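Local coordinates for periplasmic binding protein (PDB 4RY8) that binds 5-methylthioribose and probably serves as the periplasmic solute-binding component of a transporter for that sugar, at residues Val139-Val144 / Ala200-Trp205; Lys168-Ile173 / Lys195-Ala200; Lys226-Asp231 / Trp247-Gly252. All coordinates share one frame; numbering follows the deposited sequence.

Interaction 1: Val139-Val144 / Ala200-Trp205; sequences VIYVNV and AVLAMW. With SR1 (5-S-methyl-5-thio-alpha-D-ribofuranose), chain G.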
loop_
_atom_site.group_PDB
_atom_site.type_symbol
_atom_site.label_atom_id
_atom_site.label_comp_id
_atom_site.label_asym_id
_atom_site.label_seq_id
_atom_site.Cartn_x
_atom_site.Cartn_y
_atom_site.Cartn_z
ATOM N N VAL C 139 3.061 -4.571 -20.947
ATOM C CA VAL C 139 2.277 -3.435 -20.528
ATOM C C VAL C 139 2.641 -2.194 -21.281
ATOM O O VAL C 139 3.862 -1.828 -21.345
ATOM C CB VAL C 139 2.507 -3.166 -19.010
ATOM C CG1 VAL C 139 1.664 -1.986 -18.538
ATOM C CG2 VAL C 139 2.190 -4.420 -18.215
ATOM N N ILE C 140 1.598 -1.543 -21.806
ATOM C CA ILE C 140 1.628 -0.119 -22.244
ATOM C C ILE C 140 1.309 0.780 -21.064
ATOM O O ILE C 140 0.218 0.767 -20.523
ATOM C CB ILE C 140 0.702 0.169 -23.435
ATOM C CG1 ILE C 140 1.186 -0.691 -24.645
ATOM C CG2 ILE C 140 0.679 1.681 -23.761
ATOM C CD1 ILE C 140 0.238 -0.805 -25.805
ATOM N N TYR C 141 2.299 1.549 -20.637
ATOM C CA TYR C 141 2.192 2.394 -19.440
ATOM C C TYR C 141 1.836 3.803 -19.878
ATOM O O TYR C 141 2.575 4.437 -20.652
ATOM C CB TYR C 141 3.545 2.429 -18.766
ATOM C CG TYR C 141 3.696 3.251 -17.498
ATOM C CD1 TYR C 141 2.740 3.237 -16.484
ATOM C CD2 TYR C 141 4.875 3.908 -17.242
ATOM C CE1 TYR C 141 2.932 3.954 -15.336
ATOM C CE2 TYR C 141 5.065 4.619 -16.092
ATOM C CZ TYR C 141 4.099 4.610 -15.125
ATOM O OH TYR C 141 4.329 5.270 -13.968
ATOM N N VAL C 142 0.749 4.336 -19.343
ATOM C CA VAL C 142 0.337 5.693 -19.716
ATOM C C VAL C 142 0.442 6.613 -18.506
ATOM O O VAL C 142 -0.347 6.534 -17.526
ATOM C CB VAL C 142 -1.046 5.753 -20.298
ATOM C CG1 VAL C 142 -1.217 7.068 -21.039
ATOM C CG2 VAL C 142 -1.347 4.548 -21.184
ATOM N N ASN C 143 1.478 7.442 -18.552
ATOM C CA ASN C 143 1.773 8.356 -17.475
ATOM C C ASN C 143 2.849 9.280 -17.946
ATOM O O ASN C 143 3.488 9.007 -18.971
ATOM C CB ASN C 143 2.255 7.586 -16.234
ATOM C CG ASN C 143 2.197 8.407 -14.959
ATOM O OD1 ASN C 143 1.502 9.433 -14.870
ATOM N ND2 ASN C 143 2.904 7.951 -13.957
ATOM N N VAL C 144 3.010 10.387 -17.213
ATOM C CA VAL C 144 3.986 11.440 -17.543
ATOM C C VAL C 144 4.567 12.022 -16.265
ATOM O O VAL C 144 3.893 12.056 -15.234
ATOM C CB VAL C 144 3.302 12.583 -18.332
ATOM C CG1 VAL C 144 2.292 12.038 -19.301
ATOM C CG2 VAL C 144 2.579 13.569 -17.431
ATOM N N ALA C 200 -1.697 -5.387 -21.978
ATOM C CA ALA C 200 -2.308 -4.672 -20.852
ATOM C C ALA C 200 -1.990 -3.209 -20.933
ATOM O O ALA C 200 -0.961 -2.828 -21.474
ATOM C CB ALA C 200 -1.829 -5.232 -19.523
ATOM N N VAL C 201 -2.875 -2.397 -20.359
ATOM C CA VAL C 201 -2.642 -0.963 -20.189
ATOM C C VAL C 201 -2.767 -0.573 -18.719
ATOM O O VAL C 201 -3.708 -0.933 -18.027
ATOM C CB VAL C 201 -3.643 -0.118 -21.008
ATOM C CG1 VAL C 201 -3.411 1.386 -20.775
ATOM C CG2 VAL C 201 -3.581 -0.508 -22.464
ATOM N N LEU C 202 -1.806 0.210 -18.269
ATOM C CA LEU C 202 -1.817 0.788 -16.953
ATOM C C LEU C 202 -1.722 2.300 -17.133
ATOM O O LEU C 202 -0.709 2.859 -17.577
ATOM C CB LEU C 202 -0.666 0.235 -16.130
ATOM C CG LEU C 202 -0.488 0.818 -14.747
ATOM C CD1 LEU C 202 -1.655 0.394 -13.860
ATOM C CD2 LEU C 202 0.862 0.366 -14.171
ATOM N N ALA C 203 -2.783 2.968 -16.773
ATOM C CA ALA C 203 -2.983 4.393 -17.036
ATOM C C ALA C 203 -3.252 5.088 -15.733
ATOM O O ALA C 203 -4.250 4.825 -15.049
ATOM C CB ALA C 203 -4.143 4.601 -17.978
ATOM N N MET C 204 -2.382 6.018 -15.394
ATOM C CA MET C 204 -2.348 6.597 -14.042
ATOM C C MET C 204 -3.255 7.861 -13.838
ATOM O O MET C 204 -3.155 8.522 -12.841
ATOM C CB MET C 204 -0.868 6.839 -13.676
ATOM C CG MET C 204 -0.025 5.556 -13.396
ATOM S SD MET C 204 -0.857 4.384 -12.223
ATOM C CE MET C 204 0.539 3.370 -11.764
ATOM N N TRP C 205 -4.119 8.179 -14.795
ATOM C CA TRP C 205 -5.189 9.212 -14.627
ATOM C C TRP C 205 -6.389 8.759 -15.461
ATOM O O TRP C 205 -6.155 8.227 -16.534
ATOM C CB TRP C 205 -4.606 10.577 -15.099
ATOM C CG TRP C 205 -5.557 11.736 -15.197
ATOM C CD1 TRP C 205 -6.711 11.942 -14.489
ATOM C CD2 TRP C 205 -5.396 12.864 -16.019
ATOM N NE1 TRP C 205 -7.285 13.125 -14.844
ATOM C CE2 TRP C 205 -6.494 13.718 -15.791
ATOM C CE3 TRP C 205 -4.430 13.239 -16.953
ATOM C CZ2 TRP C 205 -6.651 14.922 -16.471
ATOM C CZ3 TRP C 205 -4.587 14.414 -17.621
ATOM C CH2 TRP C 205 -5.660 15.257 -17.378
HETATM C CS SR1 G . -2.521 15.603 -14.273
HETATM S S SR1 G . -2.454 14.992 -12.605
HETATM C C5 SR1 G . -3.967 14.010 -12.746
HETATM C C4 SR1 G . -4.283 13.287 -11.439
HETATM O O4 SR1 G . -4.390 14.271 -10.463
HETATM C C1 SR1 G . -5.497 14.019 -9.576
HETATM O O1 SR1 G . -4.971 13.801 -8.311
HETATM C C2 SR1 G . -6.259 12.792 -10.053
HETATM O O2 SR1 G . -6.230 11.614 -9.202
HETATM C C3 SR1 G . -5.605 12.531 -11.396
HETATM O O3 SR1 G . -5.397 11.138 -11.589
#

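Interaction 2: Lys168-Ile173 / Lys195-Ala200; sequences KEVAKI and KPEANA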
loop_
_atom_site.group_PDB
_atom_site.type_symbol
_atom_site.label_atom_id
_atom_site.label_comp_id
_atom_site.label_asym_id
_atom_site.label_seq_id
_atom_site.Cartn_x
_atom_site.Cartn_y
_atom_site.Cartn_z
ATOM N N LYS C 168 6.238 -6.600 -17.877
ATOM C CA LYS C 168 7.244 -5.850 -18.654
ATOM C C LYS C 168 6.637 -4.543 -19.153
ATOM O O LYS C 168 5.512 -4.529 -19.606
ATOM C CB LYS C 168 7.716 -6.620 -19.895
ATOM C CG LYS C 168 8.293 -7.999 -19.657
ATOM C CD LYS C 168 9.704 -7.926 -19.125
ATOM C CE LYS C 168 10.246 -9.319 -18.823
ATOM N NZ LYS C 168 10.526 -10.108 -20.051
ATOM N N GLU C 169 7.396 -3.448 -19.098
ATOM C CA GLU C 169 6.946 -2.216 -19.703
ATOM C C GLU C 169 7.417 -2.296 -21.142
ATOM O O GLU C 169 8.593 -2.396 -21.381
ATOM C CB GLU C 169 7.550 -0.994 -19.000
ATOM C CG GLU C 169 7.084 0.337 -19.588
ATOM C CD GLU C 169 7.515 1.559 -18.793
ATOM O OE1 GLU C 169 7.437 1.604 -17.536
ATOM O OE2 GLU C 169 7.898 2.526 -19.454
ATOM N N VAL C 170 6.503 -2.302 -22.095
ATOM C CA VAL C 170 6.896 -2.325 -23.505
ATOM C C VAL C 170 6.730 -0.962 -24.195
ATOM O O VAL C 170 7.261 -0.765 -25.288
ATOM C CB VAL C 170 6.136 -3.400 -24.304
ATOM C CG1 VAL C 170 6.317 -4.773 -23.672
ATOM C CG2 VAL C 170 4.667 -3.038 -24.433
ATOM N N ALA C 171 5.988 -0.049 -23.577
ATOM C CA ALA C 171 5.908 1.363 -23.983
ATOM C C ALA C 171 5.425 2.229 -22.838
ATOM O O ALA C 171 4.602 1.772 -21.991
ATOM C CB ALA C 171 5.010 1.567 -25.192
ATOM N N LYS C 172 5.973 3.451 -22.790
ATOM C CA LYS C 172 5.469 4.583 -21.980
ATOM C C LYS C 172 4.898 5.709 -22.856
ATOM O O LYS C 172 5.610 6.310 -23.661
ATOM C CB LYS C 172 6.603 5.205 -21.140
ATOM C CG LYS C 172 6.114 6.177 -20.071
ATOM C CD LYS C 172 7.245 6.691 -19.179
ATOM C CE LYS C 172 6.760 7.876 -18.421
ATOM N NZ LYS C 172 7.523 8.115 -17.201
ATOM N N ILE C 173 3.632 6.053 -22.681
ATOM C CA ILE C 173 3.059 7.120 -23.505
ATOM C C ILE C 173 2.285 8.059 -22.637
ATOM O O ILE C 173 1.962 7.752 -21.454
ATOM C CB ILE C 173 2.174 6.557 -24.648
ATOM C CG1 ILE C 173 0.980 5.813 -24.093
ATOM C CG2 ILE C 173 2.979 5.661 -25.585
ATOM C CD1 ILE C 173 0.118 5.206 -25.177
ATOM N N LYS C 195 3.898 -1.990 -30.823
ATOM C CA LYS C 195 4.069 -3.130 -29.893
ATOM C C LYS C 195 2.888 -4.091 -29.981
ATOM O O LYS C 195 1.998 -4.083 -29.156
ATOM C CB LYS C 195 4.242 -2.655 -28.470
ATOM C CG LYS C 195 5.243 -1.530 -28.290
ATOM C CD LYS C 195 6.687 -1.956 -28.463
ATOM C CE LYS C 195 7.553 -0.707 -28.429
ATOM N NZ LYS C 195 8.958 -0.988 -28.795
ATOM N N PRO C 196 2.880 -4.933 -30.995
ATOM C CA PRO C 196 1.726 -5.823 -31.115
ATOM C C PRO C 196 1.689 -6.891 -30.025
ATOM O O PRO C 196 0.653 -7.507 -29.817
ATOM C CB PRO C 196 1.893 -6.454 -32.511
ATOM C CG PRO C 196 3.337 -6.269 -32.872
ATOM C CD PRO C 196 3.865 -5.099 -32.080
ATOM N N GLU C 197 2.792 -7.081 -29.312
ATOM C CA GLU C 197 2.834 -8.040 -28.218
ATOM C C GLU C 197 2.144 -7.489 -26.945
ATOM O O GLU C 197 1.928 -8.241 -26.005
ATOM C CB GLU C 197 4.287 -8.487 -27.931
ATOM C CG GLU C 197 5.125 -7.530 -27.071
ATOM C CD GLU C 197 5.774 -6.367 -27.829
ATOM O OE1 GLU C 197 5.399 -6.083 -29.001
ATOM O OE2 GLU C 197 6.675 -5.727 -27.232
ATOM N N ALA C 198 1.785 -6.197 -26.918
ATOM C CA ALA C 198 1.289 -5.587 -25.707
ATOM C C ALA C 198 -0.099 -6.172 -25.434
ATOM O O ALA C 198 -0.859 -6.383 -26.366
ATOM C CB ALA C 198 1.246 -4.073 -25.849
ATOM N N ASN C 199 -0.396 -6.498 -24.176
ATOM C CA ASN C 199 -1.731 -7.031 -23.815
ATOM C C ASN C 199 -2.338 -6.408 -22.536
ATOM O O ASN C 199 -3.381 -6.837 -22.054
ATOM C CB ASN C 199 -1.674 -8.559 -23.670
ATOM C CG ASN C 199 -0.681 -9.018 -22.601
ATOM O OD1 ASN C 199 0.053 -8.219 -22.011
ATOM N ND2 ASN C 199 -0.609 -10.309 -22.395
ATOM N N ALA C 200 -1.697 -5.387 -21.978
ATOM C CA ALA C 200 -2.308 -4.672 -20.852
ATOM C C ALA C 200 -1.990 -3.209 -20.933
ATOM O O ALA C 200 -0.961 -2.828 -21.474
ATOM C CB ALA C 200 -1.829 -5.232 -19.523
HETATM O O HOH W 1 9.577 -2.111 -25.747
#

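Interaction 3: Lys226-Asp231 / Trp247-Gly252; sequences KVYSVD and WVATVG. With SR1 (5-S-methyl-5-thio-alpha-D-ribofuranose), chain G.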
loop_
_atom_site.group_PDB
_atom_site.type_symbol
_atom_site.label_atom_id
_atom_site.label_comp_id
_atom_site.label_asym_id
_atom_site.label_seq_id
_atom_site.Cartn_x
_atom_site.Cartn_y
_atom_site.Cartn_z
ATOM N N LYS C 226 -6.445 -5.693 -21.402
ATOM C CA LYS C 226 -7.077 -5.408 -20.126
ATOM C C LYS C 226 -6.503 -4.096 -19.635
ATOM O O LYS C 226 -5.309 -3.893 -19.711
ATOM C CB LYS C 226 -6.827 -6.556 -19.148
ATOM C CG LYS C 226 -7.662 -7.788 -19.459
ATOM C CD LYS C 226 -7.807 -8.633 -18.214
ATOM C CE LYS C 226 -8.320 -10.023 -18.537
ATOM N NZ LYS C 226 -8.520 -10.775 -17.264
ATOM N N VAL C 227 -7.364 -3.184 -19.214
ATOM C CA VAL C 227 -6.957 -1.845 -18.841
ATOM C C VAL C 227 -7.174 -1.607 -17.365
ATOM O O VAL C 227 -8.216 -1.929 -16.848
ATOM C CB VAL C 227 -7.701 -0.765 -19.653
ATOM C CG1 VAL C 227 -7.126 0.630 -19.326
ATOM C CG2 VAL C 227 -7.595 -1.073 -21.145
ATOM N N TYR C 228 -6.142 -1.074 -16.717
ATOM C CA TYR C 228 -6.103 -0.752 -15.293
ATOM C C TYR C 228 -5.852 0.751 -15.212
ATOM O O TYR C 228 -4.949 1.263 -15.887
ATOM C CB TYR C 228 -4.971 -1.550 -14.587
ATOM C CG TYR C 228 -5.216 -3.060 -14.714
ATOM C CD1 TYR C 228 -4.941 -3.736 -15.911
ATOM C CD2 TYR C 228 -5.789 -3.796 -13.684
ATOM C CE1 TYR C 228 -5.192 -5.089 -16.057
ATOM C CE2 TYR C 228 -6.047 -5.152 -13.844
ATOM C CZ TYR C 228 -5.761 -5.781 -15.018
ATOM O OH TYR C 228 -6.011 -7.098 -15.189
ATOM N N SER C 229 -6.648 1.458 -14.408
ATOM C CA SER C 229 -6.487 2.902 -14.263
ATOM C C SER C 229 -6.561 3.383 -12.812
ATOM O O SER C 229 -6.674 2.615 -11.863
ATOM C CB SER C 229 -7.551 3.605 -15.084
ATOM O OG SER C 229 -8.815 3.338 -14.447
ATOM N N VAL C 230 -6.454 4.683 -12.677
ATOM C CA VAL C 230 -6.749 5.368 -11.483
ATOM C C VAL C 230 -7.936 6.295 -11.756
ATOM O O VAL C 230 -8.141 6.753 -12.897
ATOM C CB VAL C 230 -5.492 6.172 -11.065
ATOM C CG1 VAL C 230 -5.699 6.963 -9.820
ATOM C CG2 VAL C 230 -4.352 5.231 -10.843
ATOM N N ASP C 231 -8.623 6.658 -10.676
ATOM C CA ASP C 231 -9.736 7.604 -10.653
ATOM C C ASP C 231 -11.033 6.895 -11.019
ATOM O O ASP C 231 -11.040 5.897 -11.712
ATOM C CB ASP C 231 -9.572 8.874 -11.513
ATOM C CG ASP C 231 -8.290 9.624 -11.204
ATOM O OD1 ASP C 231 -7.990 9.797 -10.009
ATOM O OD2 ASP C 231 -7.573 10.029 -12.163
ATOM N N TRP C 247 -11.887 -2.367 -19.936
ATOM C CA TRP C 247 -11.538 -1.626 -18.721
ATOM C C TRP C 247 -11.916 -2.433 -17.486
ATOM O O TRP C 247 -13.097 -2.478 -17.109
ATOM C CB TRP C 247 -12.221 -0.268 -18.737
ATOM C CG TRP C 247 -11.611 0.776 -17.785
ATOM C CD1 TRP C 247 -10.743 0.569 -16.759
ATOM C CD2 TRP C 247 -11.918 2.162 -17.782
ATOM N NE1 TRP C 247 -10.450 1.770 -16.137
ATOM C CE2 TRP C 247 -11.151 2.765 -16.765
ATOM C CE3 TRP C 247 -12.729 2.969 -18.583
ATOM C CZ2 TRP C 247 -11.237 4.106 -16.484
ATOM C CZ3 TRP C 247 -12.761 4.336 -18.329
ATOM C CH2 TRP C 247 -12.036 4.881 -17.292
ATOM N N VAL C 248 -10.945 -3.086 -16.844
ATOM C CA VAL C 248 -11.309 -4.095 -15.799
ATOM C C VAL C 248 -11.256 -3.643 -14.328
ATOM O O VAL C 248 -11.976 -4.172 -13.486
ATOM C CB VAL C 248 -10.572 -5.444 -15.988
ATOM C CG1 VAL C 248 -10.956 -6.076 -17.324
ATOM C CG2 VAL C 248 -9.105 -5.280 -15.909
ATOM N N ALA C 249 -10.441 -2.647 -14.029
ATOM C CA ALA C 249 -10.335 -2.118 -12.692
ATOM C C ALA C 249 -9.761 -0.700 -12.694
ATOM O O ALA C 249 -8.990 -0.320 -13.594
ATOM C CB ALA C 249 -9.455 -3.021 -11.834
ATOM N N THR C 250 -10.185 0.063 -11.689
ATOM C CA THR C 250 -9.607 1.350 -11.346
ATOM C C THR C 250 -9.537 1.449 -9.813
ATOM O O THR C 250 -10.270 0.784 -9.048
ATOM C CB THR C 250 -10.435 2.543 -11.958
ATOM O OG1 THR C 250 -9.713 3.781 -11.881
ATOM C CG2 THR C 250 -11.765 2.729 -11.249
ATOM N N VAL C 251 -8.619 2.280 -9.376
ATOM C CA VAL C 251 -8.422 2.586 -7.993
ATOM C C VAL C 251 -8.623 4.086 -7.809
ATOM O O VAL C 251 -7.996 4.913 -8.486
ATOM C CB VAL C 251 -7.005 2.109 -7.583
ATOM C CG1 VAL C 251 -6.556 2.756 -6.283
ATOM C CG2 VAL C 251 -7.051 0.570 -7.485
ATOM N N GLY C 252 -9.496 4.456 -6.889
ATOM C CA GLY C 252 -9.716 5.886 -6.656
ATOM C C GLY C 252 -10.528 6.309 -5.460
ATOM O O GLY C 252 -10.819 5.503 -4.569
HETATM C CS SR1 G . -2.521 15.603 -14.273
HETATM S S SR1 G . -2.454 14.992 -12.605
HETATM C C5 SR1 G . -3.967 14.010 -12.746
HETATM C C4 SR1 G . -4.283 13.287 -11.439
HETATM O O4 SR1 G . -4.390 14.271 -10.463
HETATM C C1 SR1 G . -5.497 14.019 -9.576
HETATM O O1 SR1 G . -4.971 13.801 -8.311
HETATM C C2 SR1 G . -6.259 12.792 -10.053
HETATM O O2 SR1 G . -6.230 11.614 -9.202
HETATM C C3 SR1 G . -5.605 12.531 -11.396
HETATM O O3 SR1 G . -5.397 11.138 -11.589
#

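Interaction 1: Val139-Val144 / Ala200-Trp205
From the Val139-Ala200 pair to Val142-Ala203 the two strands run parallel, 17° apart in direction, and are laced together by Ile140 N to Ala200 O, Leu202 N to Ile140 O, Val142 N to Leu202 O and Met204 N to Val142 O. They are inner strands of one of the two sheets in this two-lobed periplasmic binding protein fold. On one face Tyr141, its CG anti to the backbone N (chi1 180°), lies alongside Leu202 and points the same way, with Tyr141 CD1 4.1 Å from Leu202 CD2. Farther out, Tyr141 CE1 meets Met204 CG at 3.9 Å on a slant. Asn143 ND2 gives a nearly straight bond of 3.0 Å to Tyr141 OH, the hydroxyl lying in the amide plane; Asp154 also bonds that hydroxyl, and Leu150 O also accepts from ND2, so the amide is held against turning. Met204 CB packs on Asn143 CG at 3.7 Å. On the other face Val142 CG2 touches Val201 CG1 at 3.8 Å, under Thr184 and Met188 of helix 180-194. Beyond the strand, Trp205 stands at the N-cap position of helix 206-219 and turns one indole face to the bound sugar, whose C5 sits 3.6 Å above the ring plane, toward its rim.

Interaction 2: Lys168-Ile173 / Lys195-Ala200
Val170 lays its CG2 methyl over the turn that follows helix 180-194, 3.8 Å from Ala198 CB and 4.1 Å from Lys195 CB. Its other methyl, CG1, sits beside the backbone N with chi1 at -56° and meets the carboxylate of Glu197, whose OE2 is 3.7 Å away. That side chain reaches back from the turn toward the valine and adds contact without a bond. Lys195 runs antiparallel to the valine side chain: bent at chi2 (-72°), its aliphatic chain runs across the valine carbonyl, with Lys195 CE 3.2 Å from Val170 O. The ammonium itself makes no direct bond there. Instead a water donates to Val170 O at 2.7 Å and takes a weak bond of 3.3 Å from Lys195 NZ, so the carbonyl is satisfied at the surface. Underneath, a type I turn from Lys195 to Ala198, closed by Ala198 N to Lys195 O, presents the lysine and alanine side chains to the strand, and Ala198 also rests on Ile140 of the next strand. This side-chain packing joins the edge strand 167-173 to the far end of its own crossover, the beta-alpha-beta connection through helix 180-194 that passes over strand 137-142, as in Rossmann-like alpha/beta sheets.

Interaction 3: Lys226-Asp231 / Trp247-Gly252
Trp247 directs the edge of its indole at Ser229: NE1 donates to Ser229 OG across 2.8 Å, the oxygen lying close to the ring plane although the bond is bent to 139°. That hydroxyl, held between the backbone N and carbonyl carbon of its own residue (chi1 69°), donates in turn to Thr250 OG1, also 2.8 Å from Ser229 OG, and Thr250 OG1 donates to Asp231 O. A chain of hydrogen bonds through three side chains therefore runs along one face of the sheet, between helices 206-219 and 234-240. A phenylalanine in place of Trp247 has no N-H to offer, and Ser229 OG would probably be freer to turn away from Thr250. Strands 226-230 and 247-252 are the two parallel strands of a beta-alpha-beta unit, and a beta bulge at Val248 shifts their pairing by one residue: Val227 faces Trp247, but Tyr228 faces Ala249. The extra residue turns its side chain toward the partner strand, and Val248 CG2 lies over one face of the Tyr228 ring in a CH-pi contact, 3.9 Å from the centroid. The ring's hydroxyl is bonded to Asp132. Asp231 N bonds to Val251 O at 2.9 Å, and the Asp231 carboxylate grips the sugar with both oxygens, OD1 accepting from O2 at 2.7 Å and OD2 from O3, while Asp206 N also donates to OD2.

Of the strands in these contacts, 137-142 comes first, and interaction 1 closes the long loop that leaves it and returns at strand 200-203. Interaction 2 closes within that excursion, where the chain comes back from helix 180-194, and shares Ala200 with interaction 1; backbone bonds such as Tyr141 N to Ala171 O join their strands. Interaction 3 follows in series, closing the short loop through helix 234-240. Strand 226-230 pairs directly with 200-203, so the strand order 167-173, 137-142, 200-203, 226-230, 247-252 runs across all three contacts. Interactions 1 and 3 meet again at the ligand, where Trp205 and Asp231 touch, while interaction 2 lies at the outer edge.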